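Local coordinates for FrpC operon protein (Neisseria meningitidis, PDB 5EDF) that binds the RTX protein FrpC of the meningococcus, is regulated by iron and may take part in adhesion, at residues His17-Asp22 with Gly33-Tyr38; Pro131-Tyr136 with Gly210-Val215; Glu137-Ile142 with Tyr147-Tyr152. One frame throughout, in Å; residues are numbered along the deposited sequence.

Contact 1 (His17-Asp22 with Gly33-Tyr38); sequences HTVTFD and GYLARY
Leu35 meets Val19 and Phe21 through a single methyl group, CD1, which reaches across from its loop into the angle between the two strand side chains. Leu35 CD1 comes to the CB-CG2 branch of Val19, where Val19 CG2 lies 3.9 Å from Leu35 CD1. The aromatic partner comes from the opposite direction and offers its rim: Leu35 CD1 sits near the ring plane, 4.0 Å from Phe21 CE2 and 4.1 Å from Phe21 CZ. In Val19, chi1 of 178° leaves CG2 beside the backbone N and anti to the carbonyl carbon, and it is this branch that Leu35 touches. Val19 and Phe21 are two apart on strand 18-23, the middle strand of a three-stranded mixed sheet, and strand alternation therefore puts both on the face that looks toward the loop, while Thr18 points away. A branched valine, a broad ring and a leucine suit this buried junction because all three meet through carbon atoms. After hairpin partner 26-31 the chain passes through a short 3-10 segment at Gly33-Tyr34 before Leu35 opens a type I beta turn, closed by Tyr38 N giving a hydrogen bond to Leu35 O at 2.8 Å. The same carbonyl oxygen lies in the plane of the Tyr38 ring, at its edge. Tyr38 OH is hydrogen-bonded to Glu62 N and Arg37 forms a salt bridge with Asp100, tying the turn to strands of the large sheet. Phe21 also packs on Ile61, and a bound pentaethylene glycol, probably from the crystallisation liquor, lies about 4 Å from its side chain.

Contact 2 (Pro131-Tyr136 with Gly210-Val215); sequences PEYEAY and GYHQQV
Tyr133 and His212 meet where the C-terminal helix 205-224, which packs against the large antiparallel sheet, faces the beginning of strand 133-138. The direct touch is a close van der Waals approach between a hydroxyl and a ring, with no hydrogen bond across the segments. Tyr133 OH comes to the edge of the imidazole, near its plane, 3.5 Å from His212 CD2 and 4.2 Å from His212 CG. The two side chains cross obliquely. His212 has CG anti to its own backbone nitrogen (chi1 -170°), which swings the ring toward the strand. Its polar side is engaged by the sheet: His212 ND1 is hydrogen-bonded to Tyr193 OH, while its side chain also packs on Val182 and Ser184. A long tyrosine suits the strand position, because the backbones stay well apart, with Tyr133 CA and His212 CA 11.8 Å from each other.

The polar link is indirect and lies at the exposed margin. Glu132 OE2 and Gln213 NE2 are 4.4 Å apart, too far to bond directly, and one water joins them. It donates to Glu132 OE2 at 2.7 Å and accepts from Gln213 NE2 at 3.0 Å, which uses the carboxylate as acceptor and the amide as donor. Glutamate folds back at chi2 (-80°) while the glutamine chain is extended, and both are flexible enough to meet a water at the surface. The same water lies in the plane of the Tyr133 ring, beside its edge, 3.8 Å from Tyr133 CE2.

Contact 3 (Glu137-Ile142 with Tyr147-Tyr152); sequences EDKRHI and YFHEFY
Glu137 and His149 each place CG anti to the backbone N (chi1 -173° and -161°), and the glutamate's extended chain then carries its carboxylate to the imidazole edge. His149 NE2 donates to Glu137 OE2 at 2.6 Å, in the ring plane and on the anti lone pair; carboxylate and imidazole are nearly coplanar. Phe151 lies alongside Glu137, Phe151 CE1 being 3.6 Å from Glu137 OE2, and its ring also packs over a face of His149.

On the other side of the strands, Phe148 is sandwiched. Ile142 CD1 makes a CH-pi contact 3.9 Å from the ring centroid of Phe148, and Glu150 CG lies over the opposite face, toward its rim. At the ring edge Asp138 OD2 approaches Phe148 CE2 at 3.4 Å, the carboxylate almost perpendicular to the ring. Arginine suits position 140 because its NE and NH2 grip both Asp138 oxygens side-on, while Arg140 N completes an Asx turn to Asp138 OD1. Asp138 OD2 and Glu150 OE1, like charges 4.5 Å apart, share a water that accepts from Tyr152 OH, and Glu150 has a salt bridge to Arg166, which would probably offset the repulsion.

Asp138 N bonds to Glu150 O at 2.7 Å, and Glu150 N returns one to Asp138 O at 3.2 Å. This hydrogen-bonded pair, followed by the non-hydrogen-bonded pair Glu137-Phe151, marks the loop end of an antiparallel beta hairpin.

In the fold
Contacts 2 and 3 share strand 133-138 and touch directly: Tyr136 N of contact 2 lies 2.8 Å from Tyr152 O of contact 3, a probable hydrogen bond that carries the hairpin pairing onward. Their centres are 19 Å apart, and along the chain contact 3 is nested within the loop that contact 2 closes. Contact 1 forms earlier in sequence, between the small mixed sheet and the loop that follows strand 26-31, on the opposite side of the chain's centre from contacts 2 and 3, with centres 27 Å from contact 2 and 39 Å from contact 3. A bound sodium ion lies about 7 Å from the Phe21 side chain of contact 1. At the other end, Tyr152 of contact 3 packs on Ile162, a residue of the azide pocket.

Contact 1 (His17-Asp22 with Gly33-Tyr38)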
loop_
_atom_site.group_PDB
_atom_site.type_symbol
_atom_site.label_atom_id
_atom_site.label_comp_id
_atom_site.label_asym_id
_atom_site.label_seq_id
_atom_site.Cartn_x
_atom_site.Cartn_y
_atom_site.Cartn_z
ATOM N N HIS A 17 -9.841 -19.225 2.430
ATOM C CA HIS A 17 -9.143 -19.777 1.304
ATOM C C HIS A 17 -7.957 -18.928 0.997
ATOM O O HIS A 17 -7.911 -17.747 1.400
ATOM C CB HIS A 17 -10.045 -19.762 0.062
ATOM C CG HIS A 17 -11.198 -20.675 0.177
ATOM N ND1 HIS A 17 -11.049 -22.031 -0.006
ATOM C CD2 HIS A 17 -12.491 -20.456 0.482
ATOM C CE1 HIS A 17 -12.223 -22.610 0.169
ATOM N NE2 HIS A 17 -13.121 -21.684 0.458
ATOM N N THR A 18 -6.992 -19.525 0.331
ATOM C CA THR A 18 -5.851 -18.814 -0.210
ATOM C C THR A 18 -5.788 -19.044 -1.715
ATOM O O THR A 18 -6.350 -20.011 -2.248
ATOM C CB THR A 18 -4.560 -19.264 0.423
ATOM O OG1 THR A 18 -4.373 -20.662 0.160
ATOM C CG2 THR A 18 -4.527 -19.052 1.956
ATOM N N VAL A 19 -5.052 -18.180 -2.395
ATOM C CA VAL A 19 -4.688 -18.377 -3.789
ATOM C C VAL A 19 -3.153 -18.348 -3.895
ATOM O O VAL A 19 -2.511 -17.438 -3.347
ATOM C CB VAL A 19 -5.343 -17.357 -4.726
ATOM C CG1 VAL A 19 -4.905 -17.568 -6.210
ATOM C CG2 VAL A 19 -6.869 -17.413 -4.581
ATOM N N THR A 20 -2.590 -19.282 -4.649
ATOM C CA THR A 20 -1.171 -19.382 -4.870
ATOM C C THR A 20 -0.764 -18.744 -6.202
ATOM O O THR A 20 -1.347 -19.021 -7.260
ATOM C CB THR A 20 -0.710 -20.818 -4.801
ATOM O OG1 THR A 20 -1.051 -21.361 -3.517
ATOM C CG2 THR A 20 0.795 -20.932 -5.055
ATOM N N PHE A 21 0.235 -17.862 -6.125
ATOM C CA PHE A 21 0.787 -17.126 -7.245
ATOM C C PHE A 21 2.249 -17.503 -7.403
ATOM O O PHE A 21 2.873 -17.916 -6.468
ATOM C CB PHE A 21 0.686 -15.649 -6.975
ATOM C CG PHE A 21 -0.727 -15.135 -6.925
ATOM C CD1 PHE A 21 -1.362 -14.697 -8.069
ATOM C CD2 PHE A 21 -1.419 -15.083 -5.725
ATOM C CE1 PHE A 21 -2.666 -14.201 -8.039
ATOM C CE2 PHE A 21 -2.701 -14.568 -5.683
ATOM C CZ PHE A 21 -3.329 -14.152 -6.844
ATOM N N ASP A 22 2.747 -17.377 -8.628
ATOM C CA ASP A 22 4.131 -17.699 -8.943
ATOM C C ASP A 22 4.753 -16.588 -9.761
ATOM O O ASP A 22 4.225 -16.235 -10.800
ATOM C CB ASP A 22 4.249 -19.030 -9.710
ATOM C CG ASP A 22 5.655 -19.368 -10.036
ATOM O OD1 ASP A 22 6.366 -19.859 -9.135
ATOM O OD2 ASP A 22 6.052 -19.114 -11.184
ATOM N N GLY A 33 -9.321 -12.988 0.788
ATOM C CA GLY A 33 -9.960 -11.736 1.092
ATOM C C GLY A 33 -9.171 -10.488 0.780
ATOM O O GLY A 33 -9.732 -9.404 0.754
ATOM N N TYR A 34 -7.874 -10.638 0.486
ATOM C CA TYR A 34 -7.050 -9.516 0.027
ATOM C C TYR A 34 -7.119 -9.309 -1.477
ATOM O O TYR A 34 -6.430 -8.456 -1.994
ATOM C CB TYR A 34 -5.589 -9.772 0.431
ATOM C CG TYR A 34 -5.364 -9.690 1.922
ATOM C CD1 TYR A 34 -5.417 -8.474 2.607
ATOM C CD2 TYR A 34 -5.131 -10.833 2.667
ATOM C CE1 TYR A 34 -5.223 -8.418 3.986
ATOM C CE2 TYR A 34 -4.918 -10.759 4.019
ATOM C CZ TYR A 34 -4.963 -9.556 4.678
ATOM O OH TYR A 34 -4.780 -9.490 6.055
ATOM N N LEU A 35 -7.957 -10.085 -2.162
ATOM C CA LEU A 35 -8.030 -10.104 -3.631
ATOM C C LEU A 35 -9.360 -9.617 -4.189
ATOM O O LEU A 35 -9.863 -10.163 -5.183
ATOM C CB LEU A 35 -7.690 -11.503 -4.161
ATOM C CG LEU A 35 -6.325 -12.066 -3.716
ATOM C CD1 LEU A 35 -6.256 -13.562 -4.038
ATOM C CD2 LEU A 35 -5.166 -11.288 -4.309
ATOM N N ALA A 36 -9.908 -8.564 -3.603
ATOM C CA ALA A 36 -11.225 -8.084 -3.986
ATOM C C ALA A 36 -11.355 -7.707 -5.461
ATOM O O ALA A 36 -12.465 -7.776 -6.037
ATOM C CB ALA A 36 -11.680 -6.914 -3.087
ATOM N N ARG A 37 -10.267 -7.283 -6.105
ATOM C CA ARG A 37 -10.371 -6.979 -7.546
ATOM C C ARG A 37 -10.513 -8.226 -8.438
ATOM O O ARG A 37 -10.925 -8.126 -9.608
ATOM C CB ARG A 37 -9.191 -6.162 -8.046
ATOM C CG ARG A 37 -9.160 -4.772 -7.514
ATOM C CD ARG A 37 -7.942 -4.003 -7.974
ATOM N NE ARG A 37 -7.974 -2.595 -7.644
ATOM C CZ ARG A 37 -8.521 -1.637 -8.382
ATOM N NH1 ARG A 37 -9.120 -1.932 -9.541
ATOM N NH2 ARG A 37 -8.447 -0.392 -7.988
ATOM N N TYR A 38 -10.231 -9.375 -7.864
ATOM C CA TYR A 38 -10.235 -10.647 -8.600
ATOM C C TYR A 38 -11.503 -11.403 -8.284
ATOM O O TYR A 38 -11.484 -12.539 -7.818
ATOM C CB TYR A 38 -8.991 -11.453 -8.229
ATOM C CG TYR A 38 -7.655 -10.803 -8.454
ATOM C CD1 TYR A 38 -6.838 -11.185 -9.477
ATOM C CD2 TYR A 38 -7.144 -9.892 -7.557
ATOM C CE1 TYR A 38 -5.553 -10.655 -9.645
ATOM C CE2 TYR A 38 -5.877 -9.366 -7.718
ATOM C CZ TYR A 38 -5.090 -9.752 -8.741
ATOM O OH TYR A 38 -3.835 -9.216 -8.909
#

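Contact 2 (Pro131-Tyr136 with Gly210-Val215)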
loop_
_atom_site.group_PDB
_atom_site.type_symbol
_atom_site.label_atom_id
_atom_site.label_comp_id
_atom_site.label_asym_id
_atom_site.label_seq_id
_atom_site.Cartn_x
_atom_site.Cartn_y
_atom_site.Cartn_z
ATOM N N PRO A 131 14.444 5.871 14.534
ATOM C CA PRO A 131 15.813 6.196 14.133
ATOM C C PRO A 131 16.235 5.618 12.776
ATOM O O PRO A 131 17.040 6.229 12.092
ATOM C CB PRO A 131 16.663 5.637 15.281
ATOM C CG PRO A 131 15.811 4.641 15.948
ATOM C CD PRO A 131 14.399 5.086 15.790
ATOM N N GLU A 132 15.654 4.476 12.406
ATOM C CA GLU A 132 15.875 3.864 11.086
ATOM C C GLU A 132 15.238 4.583 9.897
ATOM O O GLU A 132 15.522 4.230 8.765
ATOM C CB GLU A 132 15.427 2.395 11.120
ATOM C CG GLU A 132 13.908 2.086 11.067
ATOM C CD GLU A 132 13.132 2.236 12.392
ATOM O OE1 GLU A 132 13.676 2.741 13.399
ATOM O OE2 GLU A 132 11.932 1.859 12.405
ATOM N N TYR A 133 14.371 5.557 10.155
ATOM C CA TYR A 133 13.903 6.435 9.124
ATOM C C TYR A 133 14.572 7.778 9.230
ATOM O O TYR A 133 14.661 8.348 10.322
ATOM C CB TYR A 133 12.388 6.667 9.213
ATOM C CG TYR A 133 11.526 5.563 8.658
ATOM C CD1 TYR A 133 11.000 5.643 7.379
ATOM C CD2 TYR A 133 11.217 4.436 9.411
ATOM C CE1 TYR A 133 10.221 4.648 6.870
ATOM C CE2 TYR A 133 10.439 3.429 8.897
ATOM C CZ TYR A 133 9.941 3.541 7.616
ATOM O OH TYR A 133 9.137 2.522 7.095
ATOM N N GLU A 134 15.037 8.291 8.107
ATOM C CA GLU A 134 15.454 9.687 7.997
ATOM C C GLU A 134 14.243 10.482 7.569
ATOM O O GLU A 134 13.505 10.045 6.655
ATOM C CB GLU A 134 16.572 9.846 6.953
ATOM C CG GLU A 134 17.935 9.349 7.459
ATOM C CD GLU A 134 19.046 9.486 6.428
ATOM O OE1 GLU A 134 18.796 10.058 5.351
ATOM O OE2 GLU A 134 20.175 9.016 6.688
ATOM N N ALA A 135 13.987 11.613 8.187
ATOM C CA ALA A 135 12.870 12.481 7.888
ATOM C C ALA A 135 13.343 13.745 7.229
ATOM O O ALA A 135 14.389 14.308 7.602
ATOM C CB ALA A 135 12.075 12.812 9.136
ATOM N N TYR A 136 12.575 14.196 6.239
ATOM C CA TYR A 136 12.869 15.416 5.482
ATOM C C TYR A 136 11.616 16.226 5.260
ATOM O O TYR A 136 10.501 15.669 5.126
ATOM C CB TYR A 136 13.474 15.115 4.111
ATOM C CG TYR A 136 14.756 14.315 4.124
ATOM C CD1 TYR A 136 15.996 14.938 4.044
ATOM C CD2 TYR A 136 14.740 12.936 4.313
ATOM C CE1 TYR A 136 17.190 14.195 4.139
ATOM C CE2 TYR A 136 15.921 12.198 4.377
ATOM C CZ TYR A 136 17.142 12.826 4.281
ATOM O OH TYR A 136 18.332 12.117 4.359
ATOM N N GLY A 210 3.559 3.457 10.644
ATOM C CA GLY A 210 2.736 2.374 11.151
ATOM C C GLY A 210 2.083 1.592 10.031
ATOM O O GLY A 210 2.037 0.359 10.066
ATOM N N TYR A 211 1.535 2.301 9.061
ATOM C CA TYR A 211 0.893 1.651 7.909
ATOM C C TYR A 211 1.931 0.803 7.198
ATOM O O TYR A 211 1.654 -0.376 6.886
ATOM C CB TYR A 211 0.276 2.735 7.017
ATOM C CG TYR A 211 -0.630 2.232 5.898
ATOM C CD1 TYR A 211 -1.951 2.590 5.851
ATOM C CD2 TYR A 211 -0.131 1.409 4.892
ATOM C CE1 TYR A 211 -2.779 2.157 4.826
ATOM C CE2 TYR A 211 -0.953 0.964 3.883
ATOM C CZ TYR A 211 -2.282 1.330 3.845
ATOM O OH TYR A 211 -3.050 0.834 2.787
ATOM N N HIS A 212 3.092 1.373 6.916
ATOM C CA HIS A 212 4.089 0.616 6.189
ATOM C C HIS A 212 4.575 -0.602 6.942
ATOM O O HIS A 212 4.776 -1.654 6.332
ATOM C CB HIS A 212 5.260 1.479 5.732
ATOM C CG HIS A 212 6.136 0.744 4.798
ATOM N ND1 HIS A 212 5.651 0.232 3.605
ATOM C CD2 HIS A 212 7.426 0.359 4.881
ATOM C CE1 HIS A 212 6.601 -0.460 3.021
ATOM N NE2 HIS A 212 7.701 -0.388 3.764
ATOM N N GLN A 213 4.714 -0.501 8.261
ATOM C CA GLN A 213 5.100 -1.657 9.048
ATOM C C GLN A 213 4.058 -2.764 8.900
ATOM O O GLN A 213 4.398 -3.951 8.836
ATOM C CB GLN A 213 5.278 -1.273 10.529
ATOM C CG GLN A 213 6.484 -0.417 10.778
ATOM C CD GLN A 213 6.557 0.155 12.195
ATOM O OE1 GLN A 213 5.548 0.326 12.869
ATOM N NE2 GLN A 213 7.748 0.503 12.610
ATOM N N GLN A 214 2.775 -2.398 8.866
ATOM C CA GLN A 214 1.725 -3.383 8.655
ATOM C C GLN A 214 1.823 -4.025 7.265
ATOM O O GLN A 214 1.653 -5.211 7.127
ATOM C CB GLN A 214 0.352 -2.756 8.882
ATOM C CG GLN A 214 0.150 -2.338 10.349
ATOM C CD GLN A 214 -0.997 -1.373 10.501
ATOM O OE1 GLN A 214 -1.943 -1.395 9.717
ATOM N NE2 GLN A 214 -0.918 -0.507 11.497
ATOM N N VAL A 215 2.163 -3.231 6.248
ATOM C CA VAL A 215 2.328 -3.742 4.887
ATOM C C VAL A 215 3.507 -4.713 4.843
ATOM O O VAL A 215 3.403 -5.773 4.232
ATOM C CB VAL A 215 2.502 -2.615 3.877
ATOM C CG1 VAL A 215 2.860 -3.185 2.521
ATOM C CG2 VAL A 215 1.242 -1.798 3.799
HETATM O O HOH W 1 10.289 0.201 10.952
#

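Contact 3 (Glu137-Ile142 with Tyr147-Tyr152)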
loop_
_atom_site.group_PDB
_atom_site.type_symbol
_atom_site.label_atom_id
_atom_site.label_comp_id
_atom_site.label_asym_id
_atom_site.label_seq_id
_atom_site.Cartn_x
_atom_site.Cartn_y
_atom_site.Cartn_z
ATOM N N GLU A 137 11.789 17.537 5.173
ATOM C CA GLU A 137 10.682 18.447 4.992
ATOM C C GLU A 137 11.062 19.412 3.885
ATOM O O GLU A 137 12.130 20.046 3.943
ATOM C CB GLU A 137 10.348 19.202 6.283
ATOM C CG GLU A 137 9.096 20.049 6.181
ATOM C CD GLU A 137 8.703 20.670 7.528
ATOM O OE1 GLU A 137 9.521 20.638 8.462
ATOM O OE2 GLU A 137 7.589 21.201 7.635
ATOM N N ASP A 138 10.197 19.512 2.880
ATOM C CA ASP A 138 10.398 20.427 1.778
ATOM C C ASP A 138 9.484 21.614 2.046
ATOM O O ASP A 138 8.255 21.487 2.008
ATOM C CB ASP A 138 10.049 19.749 0.464
ATOM C CG ASP A 138 10.375 20.585 -0.737
ATOM O OD1 ASP A 138 10.803 21.761 -0.623
ATOM O OD2 ASP A 138 10.228 20.034 -1.862
ATOM N N LYS A 139 10.081 22.751 2.355
ATOM C CA LYS A 139 9.380 24.005 2.548
ATOM C C LYS A 139 9.914 25.057 1.579
ATOM O O LYS A 139 9.864 26.266 1.872
ATOM C CB LYS A 139 9.573 24.495 3.997
ATOM C CG LYS A 139 8.719 23.779 4.999
ATOM C CD LYS A 139 9.040 24.212 6.441
ATOM C CE LYS A 139 8.434 25.541 6.821
ATOM N NZ LYS A 139 8.697 25.829 8.267
ATOM N N ARG A 140 10.434 24.625 0.429
ATOM C CA ARG A 140 10.961 25.584 -0.521
ATOM C C ARG A 140 9.891 26.544 -1.005
ATOM O O ARG A 140 8.709 26.217 -1.100
ATOM C CB ARG A 140 11.648 24.905 -1.691
ATOM C CG ARG A 140 12.881 24.170 -1.294
ATOM C CD ARG A 140 13.413 23.361 -2.464
ATOM N NE ARG A 140 12.507 22.280 -2.847
ATOM C CZ ARG A 140 12.641 21.543 -3.938
ATOM N NH1 ARG A 140 13.614 21.759 -4.798
ATOM N NH2 ARG A 140 11.749 20.590 -4.171
ATOM N N HIS A 141 10.331 27.751 -1.335
ATOM C CA HIS A 141 9.435 28.847 -1.649
ATOM C C HIS A 141 9.024 28.877 -3.114
ATOM O O HIS A 141 9.866 28.840 -4.026
ATOM C CB HIS A 141 10.095 30.177 -1.240
ATOM C CG HIS A 141 10.131 30.386 0.241
ATOM N ND1 HIS A 141 9.235 31.203 0.897
ATOM C CD2 HIS A 141 10.932 29.857 1.196
ATOM C CE1 HIS A 141 9.490 31.180 2.194
ATOM N NE2 HIS A 141 10.513 30.369 2.402
ATOM N N ILE A 142 7.713 28.970 -3.319
ATOM C CA ILE A 142 7.110 29.192 -4.641
ATOM C C ILE A 142 6.175 30.388 -4.491
ATOM O O ILE A 142 5.165 30.287 -3.792
ATOM C CB ILE A 142 6.288 27.968 -5.129
ATOM C CG1 ILE A 142 7.117 26.679 -5.027
ATOM C CG2 ILE A 142 5.812 28.188 -6.585
ATOM C CD1 ILE A 142 6.348 25.432 -5.438
ATOM N N TYR A 147 1.249 27.071 -0.479
ATOM C CA TYR A 147 0.817 25.827 0.153
ATOM C C TYR A 147 1.771 24.661 -0.096
ATOM O O TYR A 147 1.620 23.593 0.511
ATOM C CB TYR A 147 -0.584 25.488 -0.333
ATOM C CG TYR A 147 -1.542 26.633 -0.118
ATOM C CD1 TYR A 147 -1.880 27.042 1.169
ATOM C CD2 TYR A 147 -2.066 27.337 -1.194
ATOM C CE1 TYR A 147 -2.740 28.108 1.383
ATOM C CE2 TYR A 147 -2.935 28.418 -0.996
ATOM C CZ TYR A 147 -3.271 28.793 0.302
ATOM O OH TYR A 147 -4.126 29.848 0.555
ATOM N N PHE A 148 2.780 24.863 -0.945
ATOM C CA PHE A 148 3.756 23.819 -1.220
ATOM C C PHE A 148 4.429 23.319 0.083
ATOM O O PHE A 148 5.045 24.076 0.812
ATOM C CB PHE A 148 4.799 24.356 -2.177
ATOM C CG PHE A 148 5.755 23.336 -2.659
ATOM C CD1 PHE A 148 5.368 22.401 -3.592
ATOM C CD2 PHE A 148 7.041 23.297 -2.174
ATOM C CE1 PHE A 148 6.263 21.444 -4.048
ATOM C CE2 PHE A 148 7.922 22.374 -2.625
ATOM C CZ PHE A 148 7.541 21.423 -3.543
ATOM N N HIS A 149 4.314 22.024 0.352
ATOM C CA HIS A 149 4.801 21.438 1.574
ATOM C C HIS A 149 4.819 19.918 1.409
ATOM O O HIS A 149 3.765 19.328 1.229
ATOM C CB HIS A 149 3.866 21.802 2.736
ATOM C CG HIS A 149 4.490 21.651 4.084
ATOM N ND1 HIS A 149 3.766 21.783 5.251
ATOM C CD2 HIS A 149 5.770 21.426 4.459
ATOM C CE1 HIS A 149 4.576 21.635 6.285
ATOM N NE2 HIS A 149 5.796 21.412 5.833
ATOM N N GLU A 150 5.991 19.323 1.495
ATOM C CA GLU A 150 6.132 17.880 1.273
ATOM C C GLU A 150 7.066 17.318 2.317
ATOM O O GLU A 150 7.961 18.022 2.826
ATOM C CB GLU A 150 6.616 17.586 -0.140
ATOM C CG GLU A 150 5.956 18.544 -1.138
ATOM C CD GLU A 150 5.846 18.035 -2.549
ATOM O OE1 GLU A 150 6.768 17.330 -3.000
ATOM O OE2 GLU A 150 4.832 18.382 -3.205
ATOM N N PHE A 151 6.817 16.088 2.704
ATOM C CA PHE A 151 7.607 15.343 3.670
ATOM C C PHE A 151 8.080 14.035 3.060
ATOM O O PHE A 151 7.347 13.408 2.261
ATOM C CB PHE A 151 6.744 14.970 4.879
ATOM C CG PHE A 151 6.232 16.123 5.643
ATOM C CD1 PHE A 151 6.987 16.643 6.681
ATOM C CD2 PHE A 151 5.033 16.709 5.335
ATOM C CE1 PHE A 151 6.544 17.727 7.425
ATOM C CE2 PHE A 151 4.566 17.816 6.070
ATOM C CZ PHE A 151 5.330 18.316 7.129
ATOM N N TYR A 152 9.267 13.589 3.429
ATOM C CA TYR A 152 9.821 12.316 3.055
ATOM C C TYR A 152 10.257 11.591 4.283
ATOM O O TYR A 152 10.870 12.209 5.159
ATOM C CB TYR A 152 11.039 12.479 2.128
ATOM C CG TYR A 152 10.766 13.179 0.824
ATOM C CD1 TYR A 152 10.522 12.475 -0.344
ATOM C CD2 TYR A 152 10.732 14.575 0.757
ATOM C CE1 TYR A 152 10.275 13.141 -1.537
ATOM C CE2 TYR A 152 10.477 15.239 -0.435
ATOM C CZ TYR A 152 10.254 14.524 -1.584
ATOM O OH TYR A 152 10.044 15.167 -2.762
HETATM O O HOH W 2 9.379 17.690 -2.727
HETATM O O HOH W 3 6.530 26.375 0.414
#